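Local coordinates for dihydrodipicolinate reductase N-terminus domain-containing protein (Mycobacterium smegmatis, PDB 6IAQ), which probably catalyses the NADP(H)-dependent reductive amination of ketones to amines, acting as a native amine dehydrogenase with an N-terminal Rossmann-type nucleotide-binding domain, at residues A[6-11]-A[29-34]; A[221-226]-A[255-260]; A[251-256]-A[267-272]. All coordinates share one frame; numbering follows the deposited sequence.

Contact 1 of 3, residues A[6-11]-A[29-34]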
loop_
_atom_site.group_PDB
_atom_site.type_symbol
_atom_site.label_atom_id
_atom_site.label_comp_id
_atom_site.label_asym_id
_atom_site.label_seq_id
_atom_site.Cartn_x
_atom_site.Cartn_y
_atom_site.Cartn_z
ATOM N N SER A 6 22.867 -10.935 12.713
ATOM C CA SER A 6 21.521 -11.536 12.909
ATOM C C SER A 6 21.706 -12.932 13.508
ATOM O O SER A 6 22.730 -13.579 13.224
ATOM C CB SER A 6 20.739 -11.565 11.599
ATOM O OG SER A 6 19.517 -12.262 11.739
ATOM N N ASP A 7 20.739 -13.383 14.290
ATOM C CA ASP A 7 20.615 -14.784 14.763
ATOM C C ASP A 7 20.258 -15.703 13.583
ATOM O O ASP A 7 20.484 -16.927 13.701
ATOM C CB ASP A 7 19.541 -14.921 15.852
ATOM C CG ASP A 7 19.879 -14.248 17.169
ATOM O OD1 ASP A 7 21.087 -13.973 17.436
ATOM O OD2 ASP A 7 18.924 -14.000 17.929
ATOM N N ILE A 8 19.663 -15.167 12.510
ATOM C CA ILE A 8 18.966 -15.999 11.478
ATOM C C ILE A 8 20.024 -16.779 10.692
ATOM O O ILE A 8 20.997 -16.154 10.194
ATOM C CB ILE A 8 18.090 -15.127 10.552
ATOM C CG1 ILE A 8 16.917 -14.513 11.329
ATOM C CG2 ILE A 8 17.638 -15.911 9.324
ATOM C CD1 ILE A 8 16.237 -13.361 10.611
ATOM N N ARG A 9 19.803 -18.077 10.553
ATOM C CA ARG A 9 20.678 -18.980 9.759
ATOM C C ARG A 9 19.879 -19.387 8.514
ATOM O O ARG A 9 18.759 -19.939 8.660
ATOM C CB ARG A 9 21.165 -20.157 10.623
ATOM C CG ARG A 9 22.024 -19.742 11.818
ATOM C CD ARG A 9 22.222 -20.858 12.836
ATOM N NE ARG A 9 22.984 -21.958 12.264
ATOM C CZ ARG A 9 22.489 -23.110 11.817
ATOM N NH1 ARG A 9 21.196 -23.399 11.924
ATOM N NH2 ARG A 9 23.325 -24.025 11.343
ATOM N N ALA A 10 20.413 -19.099 7.332
ATOM C CA ALA A 10 19.684 -19.295 6.048
ATOM C C ALA A 10 20.436 -20.257 5.112
ATOM O O ALA A 10 21.684 -20.223 5.114
ATOM C CB ALA A 10 19.488 -17.950 5.389
ATOM N N VAL A 11 19.688 -21.043 4.345
ATOM C CA VAL A 11 20.194 -21.818 3.179
ATOM C C VAL A 11 19.665 -21.149 1.901
ATOM O O VAL A 11 18.441 -20.913 1.811
ATOM C CB VAL A 11 19.796 -23.300 3.276
ATOM C CG1 VAL A 11 19.900 -24.029 1.927
ATOM C CG2 VAL A 11 20.671 -24.014 4.309
ATOM N N LYS A 29 21.989 -7.629 5.608
ATOM C CA LYS A 29 21.031 -7.604 6.748
ATOM C C LYS A 29 21.651 -8.278 7.982
ATOM O O LYS A 29 20.975 -8.265 9.068
ATOM C CB LYS A 29 19.721 -8.326 6.414
ATOM C CG LYS A 29 18.895 -7.748 5.277
ATOM C CD LYS A 29 18.314 -6.413 5.594
ATOM C CE LYS A 29 17.396 -5.830 4.540
ATOM N NZ LYS A 29 17.659 -4.377 4.352
ATOM N N GLY A 30 22.819 -8.918 7.831
ATOM C CA GLY A 30 23.523 -9.623 8.916
ATOM C C GLY A 30 23.135 -11.088 9.022
ATOM O O GLY A 30 23.514 -11.735 10.039
ATOM N N VAL A 31 22.411 -11.623 8.037
ATOM C CA VAL A 31 21.958 -13.041 8.071
ATOM C C VAL A 31 23.197 -13.936 7.911
ATOM O O VAL A 31 24.128 -13.565 7.191
ATOM C CB VAL A 31 20.892 -13.331 7.001
ATOM C CG1 VAL A 31 20.603 -14.806 6.858
ATOM C CG2 VAL A 31 19.605 -12.586 7.286
ATOM N N GLN A 32 23.200 -15.068 8.600
ATOM C CA GLN A 32 24.266 -16.089 8.478
ATOM C C GLN A 32 23.851 -17.072 7.378
ATOM O O GLN A 32 22.848 -17.809 7.558
ATOM C CB GLN A 32 24.498 -16.800 9.807
ATOM C CG GLN A 32 25.045 -15.884 10.891
ATOM C CD GLN A 32 25.023 -16.543 12.243
ATOM O OE1 GLN A 32 24.353 -16.094 13.168
ATOM N NE2 GLN A 32 25.747 -17.642 12.346
ATOM N N ILE A 33 24.569 -17.074 6.257
ATOM C CA ILE A 33 24.330 -18.115 5.211
ATOM C C ILE A 33 25.122 -19.350 5.651
ATOM O O ILE A 33 26.352 -19.244 5.738
ATOM C CB ILE A 33 24.702 -17.613 3.807
ATOM C CG1 ILE A 33 23.891 -16.366 3.412
ATOM C CG2 ILE A 33 24.550 -18.740 2.795
ATOM C CD1 ILE A 33 24.375 -15.701 2.137
ATOM N N VAL A 34 24.442 -20.468 5.877
ATOM C CA VAL A 34 25.076 -21.713 6.382
ATOM C C VAL A 34 25.043 -22.801 5.305
ATOM O O VAL A 34 25.655 -23.865 5.532
ATOM C CB VAL A 34 24.417 -22.179 7.689
ATOM C CG1 VAL A 34 24.537 -21.082 8.735
ATOM C CG2 VAL A 34 22.971 -22.627 7.507
#

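Contact 2 of 3, residues A[221-226]-A[255-260]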
loop_
_atom_site.group_PDB
_atom_site.type_symbol
_atom_site.label_atom_id
_atom_site.label_comp_id
_atom_site.label_asym_id
_atom_site.label_seq_id
_atom_site.Cartn_x
_atom_site.Cartn_y
_atom_site.Cartn_z
ATOM N N SER A 221 -17.085 -16.198 -12.556
ATOM C CA SER A 221 -16.544 -16.562 -13.885
ATOM C C SER A 221 -15.031 -16.296 -13.919
ATOM O O SER A 221 -14.614 -15.237 -13.403
ATOM C CB SER A 221 -17.284 -15.797 -14.949
ATOM O OG SER A 221 -16.435 -15.506 -16.043
ATOM N N ILE A 222 -14.256 -17.213 -14.504
ATOM C CA ILE A 222 -12.793 -17.050 -14.740
ATOM C C ILE A 222 -12.539 -17.234 -16.237
ATOM O O ILE A 222 -12.914 -18.293 -16.773
ATOM C CB ILE A 222 -11.959 -18.042 -13.898
ATOM C CG1 ILE A 222 -12.341 -17.986 -12.418
ATOM C CG2 ILE A 222 -10.469 -17.796 -14.119
ATOM C CD1 ILE A 222 -11.532 -18.875 -11.514
ATOM N N THR A 223 -11.894 -16.261 -16.878
ATOM C CA THR A 223 -11.433 -16.338 -18.289
ATOM C C THR A 223 -9.967 -15.931 -18.391
ATOM O O THR A 223 -9.443 -15.303 -17.460
ATOM C CB THR A 223 -12.311 -15.484 -19.211
ATOM O OG1 THR A 223 -12.448 -14.191 -18.615
ATOM C CG2 THR A 223 -13.660 -16.133 -19.448
ATOM N N THR A 224 -9.322 -16.305 -19.494
ATOM C CA THR A 224 -7.863 -16.166 -19.702
ATOM C C THR A 224 -7.571 -16.252 -21.189
ATOM O O THR A 224 -8.310 -16.951 -21.881
ATOM C CB THR A 224 -7.075 -17.240 -18.934
ATOM O OG1 THR A 224 -5.701 -16.885 -19.061
ATOM C CG2 THR A 224 -7.310 -18.650 -19.456
ATOM N N ALA A 225 -6.526 -15.580 -21.645
ATOM C CA ALA A 225 -6.015 -15.672 -23.026
ATOM C C ALA A 225 -4.540 -15.277 -23.026
ATOM O O ALA A 225 -4.112 -14.490 -22.147
ATOM C CB ALA A 225 -6.817 -14.806 -23.963
ATOM N N THR A 226 -3.789 -15.833 -23.962
ATOM C CA THR A 226 -2.340 -15.623 -24.096
ATOM C C THR A 226 -2.016 -15.478 -25.571
ATOM O O THR A 226 -2.592 -16.233 -26.368
ATOM C CB THR A 226 -1.547 -16.775 -23.480
ATOM O OG1 THR A 226 -1.893 -16.799 -22.098
ATOM C CG2 THR A 226 -0.053 -16.630 -23.692
ATOM N N ILE A 255 -3.758 -12.253 -20.430
ATOM C CA ILE A 255 -4.860 -11.453 -19.837
ATOM C C ILE A 255 -5.759 -12.421 -19.079
ATOM O O ILE A 255 -6.135 -13.450 -19.642
ATOM C CB ILE A 255 -5.604 -10.607 -20.891
ATOM C CG1 ILE A 255 -6.692 -9.754 -20.238
ATOM C CG2 ILE A 255 -6.155 -11.465 -21.998
ATOM C CD1 ILE A 255 -7.028 -8.500 -21.036
ATOM N N ASP A 256 -5.956 -12.151 -17.804
ATOM C CA ASP A 256 -6.769 -12.947 -16.870
ATOM C C ASP A 256 -7.893 -12.062 -16.359
ATOM O O ASP A 256 -7.665 -10.857 -16.146
ATOM C CB ASP A 256 -5.915 -13.505 -15.727
ATOM C CG ASP A 256 -5.004 -14.597 -16.235
ATOM O OD1 ASP A 256 -5.545 -15.692 -16.561
ATOM O OD2 ASP A 256 -3.801 -14.322 -16.394
ATOM N N ARG A 257 -9.055 -12.663 -16.151
ATOM C CA ARG A 257 -10.278 -11.950 -15.724
ATOM C C ARG A 257 -11.072 -12.832 -14.783
ATOM O O ARG A 257 -11.301 -14.017 -15.112
ATOM C CB ARG A 257 -11.111 -11.602 -16.956
ATOM C CG ARG A 257 -12.421 -10.889 -16.662
ATOM C CD ARG A 257 -13.138 -10.736 -17.989
ATOM N NE ARG A 257 -13.721 -9.424 -18.136
ATOM C CZ ARG A 257 -14.955 -9.095 -17.768
ATOM N NH1 ARG A 257 -15.770 -9.993 -17.245
ATOM N NH2 ARG A 257 -15.382 -7.858 -17.939
ATOM N N ILE A 258 -11.465 -12.270 -13.648
ATOM C CA ILE A 258 -12.367 -12.933 -12.678
ATOM C C ILE A 258 -13.540 -11.998 -12.409
ATOM O O ILE A 258 -13.309 -10.869 -11.924
ATOM C CB ILE A 258 -11.615 -13.318 -11.399
ATOM C CG1 ILE A 258 -10.435 -14.251 -11.710
ATOM C CG2 ILE A 258 -12.593 -13.909 -10.393
ATOM C CD1 ILE A 258 -9.725 -14.769 -10.476
ATOM N N GLU A 259 -14.751 -12.464 -12.717
ATOM C CA GLU A 259 -16.010 -11.802 -12.294
ATOM C C GLU A 259 -16.433 -12.395 -10.963
ATOM O O GLU A 259 -16.324 -13.620 -10.807
ATOM C CB GLU A 259 -17.106 -12.008 -13.325
ATOM C CG GLU A 259 -16.678 -11.600 -14.705
ATOM C CD GLU A 259 -17.812 -11.679 -15.717
ATOM O OE1 GLU A 259 -18.967 -11.945 -15.300
ATOM O OE2 GLU A 259 -17.528 -11.503 -16.917
ATOM N N THR A 260 -16.885 -11.555 -10.046
ATOM C CA THR A 260 -17.400 -12.007 -8.738
ATOM C C THR A 260 -18.927 -11.972 -8.766
ATOM O O THR A 260 -19.495 -11.161 -9.530
ATOM C CB THR A 260 -16.812 -11.158 -7.607
ATOM O OG1 THR A 260 -17.297 -9.819 -7.750
ATOM C CG2 THR A 260 -15.300 -11.196 -7.615
HETATM O O HOH W 1 -14.456 -13.807 -16.389
HETATM O O HOH W 2 -7.617 -16.415 -15.353
#

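Contact 3 of 3, residues A[251-256]-A[267-272]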
loop_
_atom_site.group_PDB
_atom_site.type_symbol
_atom_site.label_atom_id
_atom_site.label_comp_id
_atom_site.label_asym_id
_atom_site.label_seq_id
_atom_site.Cartn_x
_atom_site.Cartn_y
_atom_site.Cartn_z
ATOM N N GLY A 251 8.680 -13.914 -25.882
ATOM C CA GLY A 251 7.936 -13.933 -24.629
ATOM C C GLY A 251 6.478 -14.057 -24.903
ATOM O O GLY A 251 6.111 -14.467 -26.011
ATOM N N PHE A 252 5.653 -13.685 -23.940
ATOM C CA PHE A 252 4.197 -13.709 -24.164
ATOM C C PHE A 252 3.499 -12.738 -23.225
ATOM O O PHE A 252 4.059 -12.338 -22.183
ATOM C CB PHE A 252 3.614 -15.129 -24.054
ATOM C CG PHE A 252 3.763 -15.829 -22.725
ATOM C CD1 PHE A 252 2.922 -15.545 -21.660
ATOM C CD2 PHE A 252 4.677 -16.860 -22.577
ATOM C CE1 PHE A 252 3.052 -16.211 -20.448
ATOM C CE2 PHE A 252 4.809 -17.514 -21.362
ATOM C CZ PHE A 252 3.987 -17.198 -20.310
ATOM N N THR A 253 2.256 -12.454 -23.602
ATOM C CA THR A 253 1.319 -11.583 -22.877
ATOM C C THR A 253 0.092 -12.414 -22.510
ATOM O O THR A 253 -0.492 -13.020 -23.409
ATOM C CB THR A 253 0.985 -10.329 -23.707
ATOM O OG1 THR A 253 2.209 -9.639 -23.985
ATOM C CG2 THR A 253 -0.046 -9.468 -22.999
ATOM N N ASP A 254 -0.252 -12.438 -21.236
ATOM C CA ASP A 254 -1.480 -13.056 -20.699
ATOM C C ASP A 254 -2.473 -11.948 -20.371
ATOM O O ASP A 254 -2.039 -10.897 -19.941
ATOM C CB ASP A 254 -1.249 -13.852 -19.409
ATOM C CG ASP A 254 -0.246 -14.985 -19.485
ATOM O OD1 ASP A 254 -0.283 -15.750 -20.470
ATOM O OD2 ASP A 254 0.576 -15.091 -18.533
ATOM N N ILE A 255 -3.758 -12.253 -20.430
ATOM C CA ILE A 255 -4.860 -11.453 -19.837
ATOM C C ILE A 255 -5.759 -12.421 -19.079
ATOM O O ILE A 255 -6.135 -13.450 -19.642
ATOM C CB ILE A 255 -5.604 -10.607 -20.891
ATOM C CG1 ILE A 255 -6.692 -9.754 -20.238
ATOM C CG2 ILE A 255 -6.155 -11.465 -21.998
ATOM C CD1 ILE A 255 -7.028 -8.500 -21.036
ATOM N N ASP A 256 -5.956 -12.151 -17.804
ATOM C CA ASP A 256 -6.769 -12.947 -16.870
ATOM C C ASP A 256 -7.893 -12.062 -16.359
ATOM O O ASP A 256 -7.665 -10.857 -16.146
ATOM C CB ASP A 256 -5.915 -13.505 -15.727
ATOM C CG ASP A 256 -5.004 -14.597 -16.235
ATOM O OD1 ASP A 256 -5.545 -15.692 -16.561
ATOM O OD2 ASP A 256 -3.801 -14.322 -16.394
ATOM N N GLU A 267 -9.286 -7.694 -13.674
ATOM C CA GLU A 267 -8.626 -7.985 -14.967
ATOM C C GLU A 267 -7.154 -7.596 -14.873
ATOM O O GLU A 267 -6.844 -6.509 -14.354
ATOM C CB GLU A 267 -9.347 -7.279 -16.114
ATOM C CG GLU A 267 -8.915 -7.784 -17.471
ATOM C CD GLU A 267 -9.815 -7.403 -18.635
ATOM O OE1 GLU A 267 -10.865 -8.047 -18.828
ATOM O OE2 GLU A 267 -9.470 -6.462 -19.334
ATOM N N PHE A 268 -6.271 -8.457 -15.372
ATOM C CA PHE A 268 -4.803 -8.246 -15.291
ATOM C C PHE A 268 -4.142 -8.725 -16.577
ATOM O O PHE A 268 -4.230 -9.912 -16.927
ATOM C CB PHE A 268 -4.266 -8.927 -14.028
ATOM C CG PHE A 268 -2.775 -8.800 -13.844
ATOM C CD1 PHE A 268 -2.175 -7.548 -13.793
ATOM C CD2 PHE A 268 -1.990 -9.915 -13.626
ATOM C CE1 PHE A 268 -0.810 -7.419 -13.603
ATOM C CE2 PHE A 268 -0.621 -9.795 -13.453
ATOM C CZ PHE A 268 -0.033 -8.549 -13.425
ATOM N N GLU A 269 -3.466 -7.811 -17.256
ATOM C CA GLU A 269 -2.686 -8.111 -18.469
ATOM C C GLU A 269 -1.204 -7.982 -18.115
ATOM O O GLU A 269 -0.796 -6.925 -17.548
ATOM C CB GLU A 269 -3.090 -7.156 -19.586
ATOM C CG GLU A 269 -2.229 -7.265 -20.817
ATOM C CD GLU A 269 -2.637 -6.301 -21.916
ATOM O OE1 GLU A 269 -2.765 -5.123 -21.634
ATOM O OE2 GLU A 269 -2.863 -6.748 -23.038
ATOM N N MET A 270 -0.434 -9.031 -18.425
ATOM C CA MET A 270 0.992 -9.120 -18.057
ATOM C C MET A 270 1.791 -9.599 -19.256
ATOM O O MET A 270 1.483 -10.660 -19.813
ATOM C CB MET A 270 1.167 -10.063 -16.857
ATOM C CG MET A 270 2.561 -10.053 -16.294
ATOM S SD MET A 270 2.908 -11.634 -15.466
ATOM C CE MET A 270 3.173 -12.609 -16.945
ATOM N N SER A 271 2.797 -8.835 -19.632
ATOM C CA SER A 271 3.766 -9.241 -20.666
ATOM C C SER A 271 5.126 -9.482 -20.003
ATOM O O SER A 271 5.623 -8.595 -19.258
ATOM C CB SER A 271 3.857 -8.236 -21.761
ATOM O OG SER A 271 4.918 -8.572 -22.641
ATOM N N GLY A 272 5.697 -10.634 -20.302
ATOM C CA GLY A 272 7.070 -11.003 -19.951
ATOM C C GLY A 272 7.816 -11.326 -21.221
ATOM O O GLY A 272 7.490 -12.378 -21.854
HETATM O O HOH W 3 -2.347 -12.041 -16.595
#

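Contact 1 of 3, residues A[6-11]-A[29-34]
The first beta-alpha-beta unit of the Rossmann domain, strand 9-13, helix 17-28 and strand 32-37, brings R9 and A10 beside Q32 and I33 as parallel bridge pairs. Three nearly straight backbone bonds alternate between the strands: Q32 N gives to I8 O, A10 N to Q32 O at 2.8 Å, and V34 N to A10 O. The short strand segments cross at -48°. Where helix 17-28 ends, G30 has positive phi within a Schellman motif, and G30 O receives S6 N at 2.9 Å from above its carbonyl plane. The same S6 begins an ST turn, in which I8 N donates to S6 OG at 3.0 Å.

Within this beta-alpha-beta crossover, V31, I8 and A10 form an apolar cluster. V31 CG1, anti to the backbone N (chi1 170°), reaches over A10, 3.6 Å from A10 CB, and lies 4.0 Å from I8 CG2. I77 of the neighbouring strand 77-80 also touches the side chains of I8 and A10. Further along strand 32-37, V34 meets R9 at about a right angle: V34 CG2 sits over one guanidinium face, displaced toward its rim, while V34 CG1 is 4.0 Å from R9 NE. The polar end of R9 is held elsewhere, with NH2 bonded to T73 O and NH1 to H74 O. V11 CG2 approaches V34 CG2 at 4.2 Å, and the V11 side chain lies about 9 Å from the bound NADP.

Contact 2 of 3, residues A[221-226]-A[255-260]
T224 and D256 lie side by side and point the same way from a non-hydrogen-bonded pair of the antiparallel strands 219-230 and 249-260, at one edge of the mixed sheet in the C-terminal domain. T224 OG1 donates to D256 OD1 at 2.8 Å, meeting the carboxylate from above, 42° out of its plane. A chi1 of -172° turns T224 OG1 away from its own N and alongside the aspartate. D256 OD2 has a separate partner in T202 OG1, so the two carboxylate oxygens are gripped by hydroxyls from different parts of the chain. Water 2 donates to both D256 OD1 and T223 O, linking side chain to backbone. The I222 and I258 side chains extend on this same face, where helix 203-215 packs: I222 touches R205 and I258 touches L208.

On the opposite face, T223 and R257 also run side by side in the same direction. T223 OG1 lies between the backbone N and the carbonyl carbon (chi1 49°), and approaches the aliphatic base of the arginine, 3.4 Å from R257 CB. A225 CB packs against I255 CG2 at 3.9 Å, while E259 flanks S221. Reciprocal backbone bonds at S221-E259, T223-R257 and A225-I255 fix these pairings; R257 N to T223 O, for example, is 3.0 Å. Beside the T223-R257 pair, water 1 is 2.6 Å from S221 OG and 3.0 Å from T223 OG1.

Contact 3 of 3, residues A[251-256]-A[267-272]
With chi1 -58°, T253 has CG2 anti to its backbone N and OG1 anti to its carbonyl carbon; across the beta hairpin of strands 249-260 and 265-273, CG2 reaches E269 CG at 3.8 Å and OG1 comes beside S271. E269, extended beyond CG, crosses T253 at a slant. The T253 and S271 hydroxyls are drawn toward one carboxylate, T253 OG1 bonding to D229 OD1 and S271 OG to D229 OD2.

Reciprocal backbone bonds join F252 with G272, D254 with M270 and D256 with F268; D254 N to M270 O is 2.9 Å. On the face bearing F252, D254, D256, F268 and M270, the D254 and M270 side chains run alongside each other, M270 CE lying 3.9 Å from D254 OD2. D254 OD1 takes the T226 hydroxyl and a salt bridge from R199, which also makes a cation-pi contact with the F252 ring. The F268 ring meets W145 edge-to-face. On the other face, I255 CD1 lies 3.6 Å from E267 OE2, though E267 OE1 is engaged by R257. Water 3 donates to D256 OD2, which also bonds T202 OG1, and to F268 O at 2.9 Å.

How the contacts relate
Contact 1 comes first along the chain, in the parallel sheet of the N-terminal Rossmann domain; contacts 2 and 3 follow in the mixed sheet of the C-terminal domain. The centre of contact 1 lies about 41 Å from that of contact 2 and about 36 Å from that of contact 3, on the opposite side of the chain's centre. Contacts 2 and 3 have centres about 11 Å apart and share I255 and D256, because strand 249-260 pairs with 219-230 along one edge and with 265-273 along the other. T226 CG2 packing on F252 CD1 also joins them. Together they make three consecutive strands, the outer one in contact 2; the M270 side chain of contact 3 is about 9 Å from the bound NADP.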